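Long-range contacts in uncharacterized lipoprotein YjhA (Bacillus subtilis, PDB 3CFU), which is of unknown function but is probably attached to the cell membrane as a lipoprotein, this chain being its soluble beta-rich part with the DUF4352 family sequence: residues F15-V20 against Y146-D151; I50-M55 against T105-Y110; F70-K75 against K118-V123; F8-T13 against Y124-A129; Y28-G33 against S79-F84. One frame throughout, in Å; residues are numbered along the deposited sequence.

Contact 1: F15-V20 against Y146-D151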
# COMPACT_ATOMS: atom_id res chain seq x y z
N PHE A 15 -2.69 1.93 10.78
CA PHE A 15 -2.71 1.35 9.45
C PHE A 15 -3.23 -0.07 9.42
O PHE A 15 -2.97 -0.86 10.33
CB PHE A 15 -1.30 1.37 8.88
CG PHE A 15 -1.17 0.70 7.56
CD1 PHE A 15 -1.56 1.35 6.40
CD2 PHE A 15 -0.70 -0.60 7.46
CE1 PHE A 15 -1.49 0.74 5.18
CE2 PHE A 15 -0.62 -1.24 6.24
CZ PHE A 15 -1.02 -0.56 5.09
N THR A 16 -3.93 -0.42 8.35
CA THR A 16 -4.44 -1.77 8.27
C THR A 16 -4.58 -2.30 6.85
O THR A 16 -4.91 -1.55 5.93
CB THR A 16 -5.83 -1.90 9.00
OG1 THR A 16 -6.47 -3.12 8.63
CG2 THR A 16 -6.72 -0.75 8.65
N VAL A 17 -4.28 -3.58 6.68
CA VAL A 17 -4.44 -4.23 5.40
C VAL A 17 -5.78 -4.96 5.58
O VAL A 17 -5.89 -5.87 6.40
CB VAL A 17 -3.32 -5.27 5.11
CG1 VAL A 17 -3.56 -5.90 3.74
CG2 VAL A 17 -1.96 -4.60 5.15
N ASN A 18 -6.79 -4.54 4.83
CA ASN A 18 -8.13 -5.13 4.93
C ASN A 18 -8.23 -6.52 4.32
O ASN A 18 -8.28 -7.51 5.05
CB ASN A 18 -9.15 -4.19 4.28
CG ASN A 18 -9.20 -2.83 4.96
OD1 ASN A 18 -9.50 -1.82 4.33
ND2 ASN A 18 -8.92 -2.82 6.26
N LYS A 19 -8.26 -6.60 3.00
CA LYS A 19 -8.35 -7.89 2.33
C LYS A 19 -7.42 -7.99 1.14
O LYS A 19 -6.84 -6.99 0.70
CB LYS A 19 -9.77 -8.16 1.79
CG LYS A 19 -10.87 -7.34 2.43
CD LYS A 19 -11.35 -6.25 1.49
CE LYS A 19 -12.14 -6.82 0.32
NZ LYS A 19 -12.53 -5.74 -0.62
N VAL A 20 -7.27 -9.21 0.63
CA VAL A 20 -6.48 -9.44 -0.56
C VAL A 20 -7.33 -10.25 -1.54
O VAL A 20 -7.52 -11.45 -1.37
CB VAL A 20 -5.17 -10.22 -0.31
CG1 VAL A 20 -4.44 -10.40 -1.64
CG2 VAL A 20 -4.29 -9.48 0.67
N TYR A 146 7.10 -1.28 8.18
CA TYR A 146 6.16 -2.13 8.90
C TYR A 146 5.74 -3.22 7.94
O TYR A 146 5.19 -2.92 6.88
CB TYR A 146 4.93 -1.35 9.36
CG TYR A 146 5.23 -0.34 10.45
CD1 TYR A 146 5.69 0.93 10.13
CD2 TYR A 146 5.10 -0.69 11.79
CE1 TYR A 146 6.00 1.84 11.13
CE2 TYR A 146 5.42 0.20 12.80
CZ TYR A 146 5.87 1.47 12.47
OH TYR A 146 6.17 2.35 13.48
N LEU A 147 5.99 -4.47 8.31
CA LEU A 147 5.65 -5.57 7.43
C LEU A 147 4.35 -6.27 7.78
O LEU A 147 4.07 -6.52 8.95
CB LEU A 147 6.78 -6.60 7.42
CG LEU A 147 8.21 -6.13 7.12
CD1 LEU A 147 9.02 -7.28 6.53
CD2 LEU A 147 8.18 -4.99 6.15
N VAL A 148 3.56 -6.57 6.76
CA VAL A 148 2.31 -7.30 6.93
C VAL A 148 2.41 -8.51 6.02
O VAL A 148 2.42 -8.37 4.79
CB VAL A 148 1.08 -6.49 6.51
CG1 VAL A 148 -0.17 -7.13 7.12
CG2 VAL A 148 1.20 -5.04 6.96
N LYS A 149 2.50 -9.70 6.61
CA LYS A 149 2.60 -10.93 5.84
C LYS A 149 1.22 -11.23 5.27
O LYS A 149 0.22 -11.11 5.97
CB LYS A 149 3.05 -12.08 6.74
CG LYS A 149 3.65 -13.26 6.00
CD LYS A 149 5.13 -13.05 5.70
CE LYS A 149 5.77 -14.34 5.23
NZ LYS A 149 7.21 -14.17 4.91
N LEU A 150 1.17 -11.63 4.01
CA LEU A 150 -0.11 -11.90 3.37
C LEU A 150 -0.48 -13.39 3.32
O LEU A 150 -0.30 -14.06 2.30
CB LEU A 150 -0.11 -11.32 1.95
CG LEU A 150 0.40 -9.87 1.79
CD1 LEU A 150 0.54 -9.55 0.30
CD2 LEU A 150 -0.55 -8.88 2.45
N ASP A 151 -0.99 -13.91 4.44
CA ASP A 151 -1.44 -15.30 4.52
C ASP A 151 -2.39 -15.53 5.70
O ASP A 151 -3.53 -16.00 5.44
CB ASP A 151 -0.27 -16.31 4.58
CG ASP A 151 0.87 -15.87 5.48
OD1 ASP A 151 0.62 -15.19 6.50
OD2 ASP A 151 2.03 -16.23 5.17
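The Phe15 ring meets Val148 at its edge, near the ring plane. Phe15 CE2 lies 4.3 Å from Val148 CG2. Tyr124, outside both segments, stacks on the Phe15 ring. The ring points into the interior with CG anti to the backbone N (chi1 176°). Val17 and Val148 reach toward each other tip to tip. One methyl does most of the touching: Val17 CG2 is 3.7 Å from Val148 CG2 and equally close to Val148 CG1. Val17 CG1 is the branch nearer Leu150, with Leu150 CD2 at 4.4 Å. Val20 and Leu150 cross at about a right angle, and Val20 CG2 comes to 4.2 Å from Leu150 CD2. No hydrogen bond joins the two segments, so the contact is wholly apolar. Val17 and Val20 both point inward although two residues separate them. Asn18 and Lys19 both form backbone bonds to Glu52 of the neighbouring strand. This is consistent with a beta bulge that resets the alternation of side chains. Val17 also touches Ile51 of its own sheet and Leu122 of the sheet across. The backbones stay well apart, with Val17 CA 7.6 Å from Val148 CA. Strands 13-23 and 146-149 belong to different sheets, and aliphatic side chains meeting between two antiparallel sheets are the core of a beta-sandwich.

Contact 2: I50-M55 against T105-Y110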
# COMPACT_ATOMS: atom_id res chain seq x y z
N ILE A 50 -4.94 -7.65 -5.19
CA ILE A 50 -5.66 -6.40 -5.01
C ILE A 50 -5.75 -6.19 -3.51
O ILE A 50 -6.72 -6.59 -2.88
CB ILE A 50 -7.09 -6.42 -5.56
CG1 ILE A 50 -7.08 -6.67 -7.07
CG2 ILE A 50 -7.78 -5.09 -5.25
CD1 ILE A 50 -6.69 -8.09 -7.43
N ILE A 51 -4.73 -5.55 -2.94
CA ILE A 51 -4.70 -5.30 -1.51
C ILE A 51 -5.41 -4.00 -1.18
O ILE A 51 -5.12 -2.95 -1.75
CB ILE A 51 -3.24 -5.21 -1.00
CG1 ILE A 51 -2.51 -6.53 -1.29
CG2 ILE A 51 -3.23 -4.94 0.49
CD1 ILE A 51 -1.01 -6.46 -1.16
N GLU A 52 -6.38 -4.09 -0.27
CA GLU A 52 -7.12 -2.92 0.18
C GLU A 52 -6.53 -2.58 1.53
O GLU A 52 -6.40 -3.45 2.40
CB GLU A 52 -8.62 -3.21 0.31
CG GLU A 52 -9.41 -2.00 0.73
CD GLU A 52 -10.88 -2.30 0.97
OE1 GLU A 52 -11.20 -2.99 1.96
OE2 GLU A 52 -11.71 -1.85 0.16
N VAL A 53 -6.17 -1.31 1.71
CA VAL A 53 -5.59 -0.84 2.97
C VAL A 53 -6.30 0.42 3.46
O VAL A 53 -7.01 1.09 2.70
CB VAL A 53 -4.06 -0.54 2.81
CG1 VAL A 53 -3.32 -1.78 2.30
CG2 VAL A 53 -3.83 0.60 1.83
N THR A 54 -6.11 0.74 4.74
CA THR A 54 -6.72 1.92 5.34
C THR A 54 -5.70 2.66 6.17
O THR A 54 -4.92 2.05 6.90
CB THR A 54 -7.90 1.55 6.28
OG1 THR A 54 -8.99 1.05 5.50
CG2 THR A 54 -8.36 2.77 7.08
N MSE A 55 -5.70 3.99 6.03
CA MSE A 55 -4.81 4.86 6.78
C MSE A 55 -5.64 5.81 7.63
O MSE A 55 -6.56 6.47 7.12
CB MSE A 55 -3.93 5.71 5.85
CG MSE A 55 -2.79 4.96 5.21
SE MSE A 55 -1.72 6.02 3.98
CE MSE A 55 -0.96 7.31 5.20
N THR A 105 -9.35 4.85 2.52
CA THR A 105 -9.22 3.45 2.15
C THR A 105 -9.00 3.36 0.65
O THR A 105 -9.66 4.06 -0.12
CB THR A 105 -10.48 2.63 2.58
OG1 THR A 105 -10.73 2.83 3.98
CG2 THR A 105 -10.26 1.14 2.34
N GLY A 106 -8.06 2.51 0.25
CA GLY A 106 -7.74 2.36 -1.16
C GLY A 106 -7.05 1.04 -1.47
O GLY A 106 -6.78 0.24 -0.57
N VAL A 107 -6.73 0.83 -2.74
CA VAL A 107 -6.11 -0.43 -3.12
C VAL A 107 -4.73 -0.31 -3.79
O VAL A 107 -4.41 0.69 -4.42
CB VAL A 107 -7.08 -1.22 -4.06
CG1 VAL A 107 -8.37 -1.57 -3.30
CG2 VAL A 107 -7.43 -0.40 -5.31
N LEU A 108 -3.93 -1.36 -3.59
CA LEU A 108 -2.59 -1.49 -4.17
C LEU A 108 -2.70 -2.75 -5.02
O LEU A 108 -3.45 -3.65 -4.66
CB LEU A 108 -1.52 -1.71 -3.09
CG LEU A 108 -0.89 -0.56 -2.31
CD1 LEU A 108 -1.80 0.65 -2.31
CD2 LEU A 108 -0.60 -1.02 -0.88
N SER A 109 -1.98 -2.82 -6.13
CA SER A 109 -2.06 -4.00 -6.98
C SER A 109 -0.71 -4.45 -7.52
O SER A 109 0.16 -3.64 -7.84
CB SER A 109 -3.02 -3.72 -8.15
OG SER A 109 -3.62 -4.92 -8.61
N TYR A 110 -0.55 -5.77 -7.62
CA TYR A 110 0.70 -6.37 -8.10
C TYR A 110 0.44 -7.67 -8.85
O TYR A 110 -0.54 -8.37 -8.57
CB TYR A 110 1.61 -6.67 -6.91
CG TYR A 110 1.85 -5.51 -5.99
CD1 TYR A 110 2.94 -4.66 -6.19
CD2 TYR A 110 0.98 -5.25 -4.93
CE1 TYR A 110 3.16 -3.58 -5.34
CE2 TYR A 110 1.19 -4.16 -4.08
CZ TYR A 110 2.28 -3.33 -4.29
OH TYR A 110 2.49 -2.25 -3.48
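Ile51 and Leu108 form a hydrogen-bonded pair at the tight part of this antiparallel strand pairing. Leu108 N gives a short bond of 2.7 Å to Ile51 O, in the carbonyl plane. The return bond from Ile51 N to Leu108 O is more bent, 139° at the hydrogen. Val53 and Gly106 form the next pair. Val53 N meets Gly106 O at 2.8 Å, nearly along the C=O axis. The side chains of Ile51, Val53 and Leu108 share the face turned to the second sheet. There Val53 CG1 lies 4.3 Å from Leu108 CD2, and Ile51 CD1 lies at the same distance from Tyr110 CE2. Leu122 fills in from the sheet across. The other face loosens toward solvent at exposed Thr105, with Glu52 and Thr54 beside it partly exposed. The buried Ile50 and Val107 lie side by side on it, with Ile50 CG2 4.1 Å from Val107 CG1. Ser109 OG bonds to Leu49 O and to Arg48. Glu52 has CG anti to the backbone N (chi1 -178°) and runs out extended across Thr105. Its CG is 3.6 Å from Thr105 CG2, and its OE2 goes on to a salt bridge with Arg91. Thr54 OG1 and Thr105 OG1 share a hydrogen bond of 2.9 Å. One face is thus apolar; the other is mixed, its polar groups near solvent paired with each other or with Arg91.

Contact 3: F70-K75 against K118-V123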
# COMPACT_ATOMS: atom_id res chain seq x y z
N PHE A 70 4.48 2.60 -0.20
CA PHE A 70 4.19 1.18 -0.21
C PHE A 70 5.10 0.32 -1.07
O PHE A 70 5.64 0.79 -2.07
CB PHE A 70 2.74 0.97 -0.66
CG PHE A 70 1.75 1.58 0.27
CD1 PHE A 70 1.25 2.86 0.04
CD2 PHE A 70 1.34 0.90 1.40
CE1 PHE A 70 0.38 3.46 0.93
CE2 PHE A 70 0.46 1.49 2.31
CZ PHE A 70 -0.02 2.77 2.07
N ASP A 71 5.25 -0.93 -0.69
CA ASP A 71 6.09 -1.85 -1.43
C ASP A 71 5.78 -3.29 -1.07
O ASP A 71 5.45 -3.60 0.07
CB ASP A 71 7.56 -1.53 -1.14
CG ASP A 71 8.52 -2.34 -1.98
OD1 ASP A 71 8.14 -2.71 -3.11
OD2 ASP A 71 9.65 -2.60 -1.52
N LEU A 72 5.87 -4.16 -2.07
CA LEU A 72 5.61 -5.59 -1.89
C LEU A 72 6.93 -6.33 -2.11
O LEU A 72 7.61 -6.12 -3.12
CB LEU A 72 4.58 -6.08 -2.91
CG LEU A 72 3.85 -7.39 -2.59
CD1 LEU A 72 2.85 -7.16 -1.45
CD2 LEU A 72 3.13 -7.88 -3.85
N ARG A 73 7.29 -7.18 -1.16
CA ARG A 73 8.53 -7.93 -1.26
C ARG A 73 8.30 -9.45 -1.36
O ARG A 73 7.27 -9.97 -0.93
CB ARG A 73 9.42 -7.59 -0.06
CG ARG A 73 9.88 -6.13 -0.06
CD ARG A 73 10.62 -5.71 1.21
NE ARG A 73 10.87 -4.27 1.23
CZ ARG A 73 11.12 -3.56 2.32
NH1 ARG A 73 11.16 -4.15 3.51
NH2 ARG A 73 11.30 -2.24 2.24
N ASP A 74 9.28 -10.15 -1.95
CA ASP A 74 9.25 -11.61 -2.12
C ASP A 74 9.79 -12.31 -0.89
O ASP A 74 10.08 -11.67 0.13
CB ASP A 74 10.18 -12.05 -3.27
CG ASP A 74 9.67 -11.66 -4.64
OD1 ASP A 74 8.43 -11.58 -4.80
OD2 ASP A 74 10.50 -11.46 -5.55
N LYS A 75 9.95 -13.63 -0.99
CA LYS A 75 10.54 -14.41 0.08
C LYS A 75 12.01 -13.99 0.00
O LYS A 75 12.72 -13.99 1.01
CB LYS A 75 10.38 -15.91 -0.17
CG LYS A 75 10.81 -16.81 0.99
CD LYS A 75 12.32 -16.98 1.09
CE LYS A 75 12.68 -18.18 1.96
NZ LYS A 75 14.15 -18.45 1.96
N LYS A 118 1.08 -16.35 -0.38
CA LYS A 118 1.63 -16.48 0.96
C LYS A 118 3.10 -16.11 1.11
O LYS A 118 3.57 -15.93 2.23
CB LYS A 118 1.39 -17.89 1.47
N HIS A 119 3.82 -16.00 0.00
CA HIS A 119 5.24 -15.66 0.06
C HIS A 119 5.46 -14.15 0.02
O HIS A 119 6.60 -13.69 -0.09
CB HIS A 119 5.95 -16.32 -1.12
CG HIS A 119 5.90 -17.81 -1.10
ND1 HIS A 119 6.02 -18.58 -2.24
CD2 HIS A 119 5.74 -18.69 -0.08
CE1 HIS A 119 5.93 -19.86 -1.92
NE2 HIS A 119 5.75 -19.95 -0.62
N TYR A 120 4.39 -13.38 0.13
CA TYR A 120 4.49 -11.93 0.05
C TYR A 120 4.18 -11.10 1.29
O TYR A 120 3.23 -11.37 2.04
CB TYR A 120 3.63 -11.45 -1.12
CG TYR A 120 4.16 -11.90 -2.46
CD1 TYR A 120 4.94 -11.05 -3.25
CD2 TYR A 120 3.93 -13.20 -2.93
CE1 TYR A 120 5.46 -11.47 -4.47
CE2 TYR A 120 4.45 -13.63 -4.16
CZ TYR A 120 5.21 -12.76 -4.92
OH TYR A 120 5.70 -13.16 -6.14
N THR A 121 4.98 -10.06 1.48
CA THR A 121 4.83 -9.17 2.60
C THR A 121 4.61 -7.75 2.10
O THR A 121 5.35 -7.27 1.24
CB THR A 121 6.10 -9.18 3.48
OG1 THR A 121 6.46 -10.54 3.75
CG2 THR A 121 5.85 -8.46 4.80
N LEU A 122 3.59 -7.08 2.62
CA LEU A 122 3.35 -5.71 2.22
C LEU A 122 4.17 -4.90 3.21
O LEU A 122 4.25 -5.24 4.40
CB LEU A 122 1.87 -5.33 2.33
CG LEU A 122 1.63 -3.88 1.87
CD1 LEU A 122 1.86 -3.78 0.37
CD2 LEU A 122 0.23 -3.43 2.23
N VAL A 123 4.81 -3.85 2.71
CA VAL A 123 5.64 -2.98 3.53
C VAL A 123 5.01 -1.60 3.56
O VAL A 123 4.54 -1.09 2.53
CB VAL A 123 7.07 -2.83 2.95
CG1 VAL A 123 7.86 -1.83 3.79
CG2 VAL A 123 7.77 -4.21 2.91
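Asp71 and Val123 open the backbone ladder that joins these antiparallel strands. Val123 N bonds to Asp71 O at 2.7 Å, and Arg73 N bonds to Thr121 O at 3.1 Å. The return bonds of both pairs are weak. Apolar contacts lie on the inner face. Leu72 crosses Tyr120 and Leu122 at about right angles, its CD2 3.7 Å from Tyr120 CD1 and its CD1 4.0 Å from Leu122 CD1. On the other face the extended Arg73 lies across Val123. Val123 CG2 sits 3.3 Å above the guanidinium plane, toward its rim. The salt bridge lies within one strand: Arg73 NE to Asp71 OD2, weak at 3.4 Å. Asp71 OD2 also bonds to Ser79 OG. Arg73 NH2 has a long, weak ion pair with Asp145. A leucine in place of Arg73 would probably leave Asp71 without its positive mate and Val123 without its flat cover. Arginine thus has two parts: its flat face covers a valine, and its charge is likely to steady a nearby carboxylate.

Contact 4: F8-T13 against Y124-A129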
# COMPACT_ATOMS: atom_id res chain seq x y z
N PHE A 8 -2.78 -1.41 13.48
CA PHE A 8 -1.68 -1.12 14.39
C PHE A 8 -1.18 0.31 14.22
O PHE A 8 -1.43 0.94 13.20
CB PHE A 8 -0.52 -2.13 14.18
CG PHE A 8 0.01 -2.19 12.76
CD1 PHE A 8 -0.65 -2.94 11.79
CD2 PHE A 8 1.15 -1.49 12.40
CE1 PHE A 8 -0.17 -3.00 10.48
CE2 PHE A 8 1.64 -1.53 11.10
CZ PHE A 8 0.98 -2.29 10.14
N LYS A 9 -0.49 0.84 15.24
CA LYS A 9 0.05 2.20 15.18
C LYS A 9 1.37 2.22 14.41
O LYS A 9 2.30 1.46 14.73
CB LYS A 9 0.27 2.75 16.59
CG LYS A 9 0.59 4.24 16.64
CD LYS A 9 0.79 4.69 18.09
CE LYS A 9 1.63 5.95 18.17
NZ LYS A 9 2.90 5.76 17.42
N ALA A 10 1.45 3.09 13.42
CA ALA A 10 2.66 3.23 12.60
C ALA A 10 2.86 4.72 12.32
O ALA A 10 2.22 5.30 11.44
CB ALA A 10 2.47 2.45 11.30
N GLY A 11 3.75 5.33 13.08
CA GLY A 11 3.99 6.75 12.92
C GLY A 11 2.80 7.51 13.47
O GLY A 11 2.32 7.22 14.57
N HIS A 12 2.32 8.48 12.69
CA HIS A 12 1.17 9.31 13.06
C HIS A 12 -0.12 8.78 12.46
O HIS A 12 -1.10 9.52 12.32
CB HIS A 12 1.40 10.75 12.62
CG HIS A 12 2.46 11.45 13.40
ND1 HIS A 12 2.26 11.90 14.69
CD2 HIS A 12 3.76 11.72 13.10
CE1 HIS A 12 3.38 12.43 15.15
NE2 HIS A 12 4.31 12.33 14.21
N THR A 13 -0.12 7.50 12.11
CA THR A 13 -1.29 6.87 11.52
C THR A 13 -1.57 5.51 12.16
O THR A 13 -0.71 4.95 12.82
CB THR A 13 -1.07 6.57 10.00
OG1 THR A 13 -0.03 5.59 9.86
CG2 THR A 13 -0.67 7.82 9.24
N TYR A 124 5.00 -0.99 4.74
CA TYR A 124 4.42 0.32 4.89
C TYR A 124 5.36 1.19 5.70
O TYR A 124 5.71 0.83 6.82
CB TYR A 124 3.06 0.23 5.60
CG TYR A 124 2.48 1.56 6.00
CD1 TYR A 124 2.23 2.54 5.06
CD2 TYR A 124 2.19 1.84 7.34
CE1 TYR A 124 1.71 3.78 5.42
CE2 TYR A 124 1.66 3.08 7.71
CZ TYR A 124 1.42 4.04 6.74
OH TYR A 124 0.91 5.27 7.07
N ASN A 125 5.80 2.31 5.12
CA ASN A 125 6.67 3.24 5.82
C ASN A 125 5.88 4.56 5.90
O ASN A 125 5.71 5.26 4.90
CB ASN A 125 8.00 3.46 5.08
CG ASN A 125 9.01 4.25 5.91
OD1 ASN A 125 8.71 5.35 6.40
ND2 ASN A 125 10.20 3.69 6.08
N PRO A 126 5.39 4.90 7.10
CA PRO A 126 4.61 6.13 7.31
C PRO A 126 5.33 7.43 6.99
O PRO A 126 4.72 8.40 6.56
CB PRO A 126 4.14 6.03 8.77
CG PRO A 126 5.18 5.16 9.42
CD PRO A 126 5.55 4.14 8.35
N PHE A 127 6.64 7.46 7.17
CA PHE A 127 7.40 8.67 6.84
C PHE A 127 7.39 8.80 5.30
O PHE A 127 7.15 9.88 4.77
CB PHE A 127 8.84 8.55 7.36
CG PHE A 127 9.69 9.75 7.06
CD1 PHE A 127 9.41 10.98 7.63
CD2 PHE A 127 10.78 9.64 6.19
CE1 PHE A 127 10.20 12.09 7.35
CE2 PHE A 127 11.57 10.75 5.89
CZ PHE A 127 11.28 11.98 6.47
N LEU A 128 7.62 7.70 4.60
CA LEU A 128 7.61 7.69 3.13
C LEU A 128 6.21 7.97 2.59
O LEU A 128 6.06 8.70 1.61
CB LEU A 128 8.10 6.34 2.60
CG LEU A 128 9.55 6.13 2.12
CD1 LEU A 128 9.74 6.70 0.71
CD2 LEU A 128 10.51 6.79 3.11
N ALA A 129 5.19 7.40 3.24
CA ALA A 129 3.79 7.56 2.82
C ALA A 129 3.26 8.96 2.98
O ALA A 129 2.29 9.33 2.32
CB ALA A 129 2.89 6.61 3.62
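Ala10 and Thr13 are the first and last residues of a type II' beta turn, with Gly11 and His12 at its corners; both end residues touch Tyr124. The turn closes the two-residue beta hairpin between strands 7-10 and 13-23. It packs against Tyr124 and against Pro126, the first residue of helix 126-129. Just before the turn, Lys9 runs out nearly extended and bends at its last torsion, so that NZ reaches Gly11 O at 3.3 Å. Ala10 follows, its methyl at the edge of the Tyr124 ring, with Ala10 CB 3.7 Å from Tyr124 CE2. Pro126 comes up to the backbone of the same residue, its CB 3.4 Å from Ala10 O. Gly11 has a positive phi of 72°. Its lack of a side chain lets Pro126 come close, since a beta carbon here would run into Pro126 CB. Thr13 carries the polar link. Its OG1 sits between its own backbone N and carbonyl carbon (chi1 65°), turned to both partners. It accepts from Tyr124 OH at 3.0 Å, in the plane of the tyrosine ring. It also donates to Ala10 O at 2.8 Å, so that carbonyl takes both the hydroxyl and Thr13 N. On one face the Tyr124 ring has Pro126 N above the centre. Asn125 is the N-cap of the helix, and its OD1 accepts from Leu128 N at 3.2 Å, the donor lying above the carboxamide plane.

Contact 5: Y28-G33 against S79-F84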
# COMPACT_ATOMS: atom_id res chain seq x y z
N TYR A 28 -3.97 -5.01 -17.01
CA TYR A 28 -3.44 -4.27 -15.88
C TYR A 28 -2.36 -3.32 -16.39
O TYR A 28 -1.93 -3.41 -17.54
CB TYR A 28 -2.88 -5.22 -14.81
CG TYR A 28 -1.62 -5.90 -15.24
CD1 TYR A 28 -1.65 -7.16 -15.83
CD2 TYR A 28 -0.39 -5.27 -15.10
CE1 TYR A 28 -0.49 -7.76 -16.27
CE2 TYR A 28 0.77 -5.86 -15.53
CZ TYR A 28 0.72 -7.11 -16.12
OH TYR A 28 1.89 -7.69 -16.55
N MSE A 29 -1.89 -2.44 -15.51
CA MSE A 29 -0.92 -1.42 -15.90
C MSE A 29 0.08 -1.09 -14.81
O MSE A 29 -0.27 -1.05 -13.63
CB MSE A 29 -1.67 -0.14 -16.21
CG MSE A 29 -1.81 0.24 -17.65
SE MSE A 29 -2.74 1.93 -17.68
CE MSE A 29 -4.45 1.36 -16.96
N ASN A 30 1.32 -0.81 -15.20
CA ASN A 30 2.34 -0.46 -14.23
C ASN A 30 2.11 0.97 -13.73
O ASN A 30 1.89 1.89 -14.51
CB ASN A 30 3.73 -0.62 -14.84
CG ASN A 30 4.20 -2.06 -14.79
OD1 ASN A 30 3.50 -2.97 -15.22
ND2 ASN A 30 5.40 -2.27 -14.25
N VAL A 31 2.15 1.13 -12.40
CA VAL A 31 1.94 2.42 -11.77
C VAL A 31 3.18 3.30 -11.80
O VAL A 31 3.66 3.74 -10.76
CB VAL A 31 1.47 2.30 -10.29
CG1 VAL A 31 1.23 3.69 -9.69
CG2 VAL A 31 0.19 1.49 -10.22
N GLY A 32 3.71 3.53 -13.00
CA GLY A 32 4.85 4.41 -13.13
C GLY A 32 6.15 3.91 -13.75
O GLY A 32 6.58 2.79 -13.49
N GLY A 33 6.77 4.78 -14.56
CA GLY A 33 8.05 4.50 -15.20
C GLY A 33 8.10 3.45 -16.29
O GLY A 33 8.94 2.54 -16.23
N SER A 79 11.39 -6.15 -4.31
CA SER A 79 10.21 -5.37 -4.64
C SER A 79 9.49 -5.84 -5.89
O SER A 79 10.11 -6.32 -6.84
CB SER A 79 10.60 -3.90 -4.82
OG SER A 79 11.30 -3.41 -3.68
N VAL A 80 8.17 -5.71 -5.87
CA VAL A 80 7.34 -6.08 -7.00
C VAL A 80 6.67 -4.79 -7.47
O VAL A 80 5.96 -4.13 -6.71
CB VAL A 80 6.25 -7.11 -6.61
CG1 VAL A 80 5.39 -7.45 -7.83
CG2 VAL A 80 6.89 -8.36 -6.04
N ARG A 81 6.90 -4.42 -8.72
CA ARG A 81 6.34 -3.21 -9.31
C ARG A 81 4.84 -3.05 -9.02
O ARG A 81 4.08 -4.01 -9.11
CB ARG A 81 6.53 -3.22 -10.83
CG ARG A 81 7.98 -3.15 -11.34
CD ARG A 81 8.74 -4.47 -11.17
NE ARG A 81 7.88 -5.62 -11.47
CZ ARG A 81 7.93 -6.78 -10.83
NH1 ARG A 81 7.11 -7.76 -11.17
NH2 ARG A 81 8.81 -6.97 -9.86
N PRO A 82 4.40 -1.83 -8.65
CA PRO A 82 2.97 -1.62 -8.37
C PRO A 82 2.18 -1.56 -9.67
O PRO A 82 2.70 -1.14 -10.70
CB PRO A 82 2.97 -0.30 -7.61
CG PRO A 82 4.12 0.43 -8.20
CD PRO A 82 5.19 -0.64 -8.30
N VAL A 83 0.92 -1.97 -9.62
CA VAL A 83 0.08 -1.99 -10.82
C VAL A 83 -1.30 -1.44 -10.51
O VAL A 83 -1.64 -1.24 -9.34
CB VAL A 83 -0.08 -3.48 -11.31
CG1 VAL A 83 -1.45 -3.70 -11.93
CG2 VAL A 83 1.01 -3.84 -12.31
N PHE A 84 -2.08 -1.15 -11.54
CA PHE A 84 -3.46 -0.72 -11.34
C PHE A 84 -4.37 -1.19 -12.47
O PHE A 84 -3.98 -1.23 -13.63
CB PHE A 84 -3.61 0.80 -11.14
CG PHE A 84 -3.25 1.62 -12.34
CD1 PHE A 84 -1.93 1.75 -12.74
CD2 PHE A 84 -4.23 2.32 -13.04
CE1 PHE A 84 -1.58 2.57 -13.80
CE2 PHE A 84 -3.90 3.15 -14.11
CZ PHE A 84 -2.56 3.27 -14.49
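Met29, modelled as selenomethionine, sets its CB over one face of the Phe84 ring. This CB stands 4.0 Å from the ring centroid in a CH-pi contact, 26° off the normal. SE lies oblique to the ring, 4.3 Å from its centroid, a Met-aromatic contact. The bend at chi3 (-65°) then brings the Met29 CE methyl to 3.4 Å from Phe84 CE2. Phe84 CG sits between its own backbone N and carbonyl carbon (chi1 66°), which swings the ring over strand 29-30. Asn30 O lies at the ring edge, in plane. Val31 CG2 approaches obliquely, 3.3 Å from Phe84 CD1. Strands 29-30 and 83-84 form a small two-stranded antiparallel sheet. Phe84 N bonds to Met29 O at 2.8 Å. Just past the strand, Val31 centres an inverse gamma turn, and its N bonds to Pro82 O at 2.9 Å with the donor above the carbonyl plane. An alanine at Phe84 would take away the ring, and the Met29 side chain would probably be set free to turn. Tyr28 and Val83 meet on the side away from Phe84, with Tyr28 CD2 3.4 Å from Val83 CG2. Asn30 OD1 lies at the edge of the Tyr28 ring, in its plane.

Contacts 2 and 3 lie within the two facing sheets, and contact 1 bridges them. Contacts 1 and 2 share neighbouring strands, their centres 9 Å apart, with Asn18 N bonding to Glu52 O. Contacts 1 and 3 are equally close, and Val148 O takes Leu122 N. Contact 4 closes one end of the sandwich, where Tyr124 links Phe15 of contact 1 with Phe70 of contact 3. Contact 5 lies at the other end, its centre about 22 Å from that of contact 4. It joins contact 2 through Val83 N and Ser109 O, and contact 3 through Val80 N and Leu72 O. No active site or ligand is known to relate these contacts to.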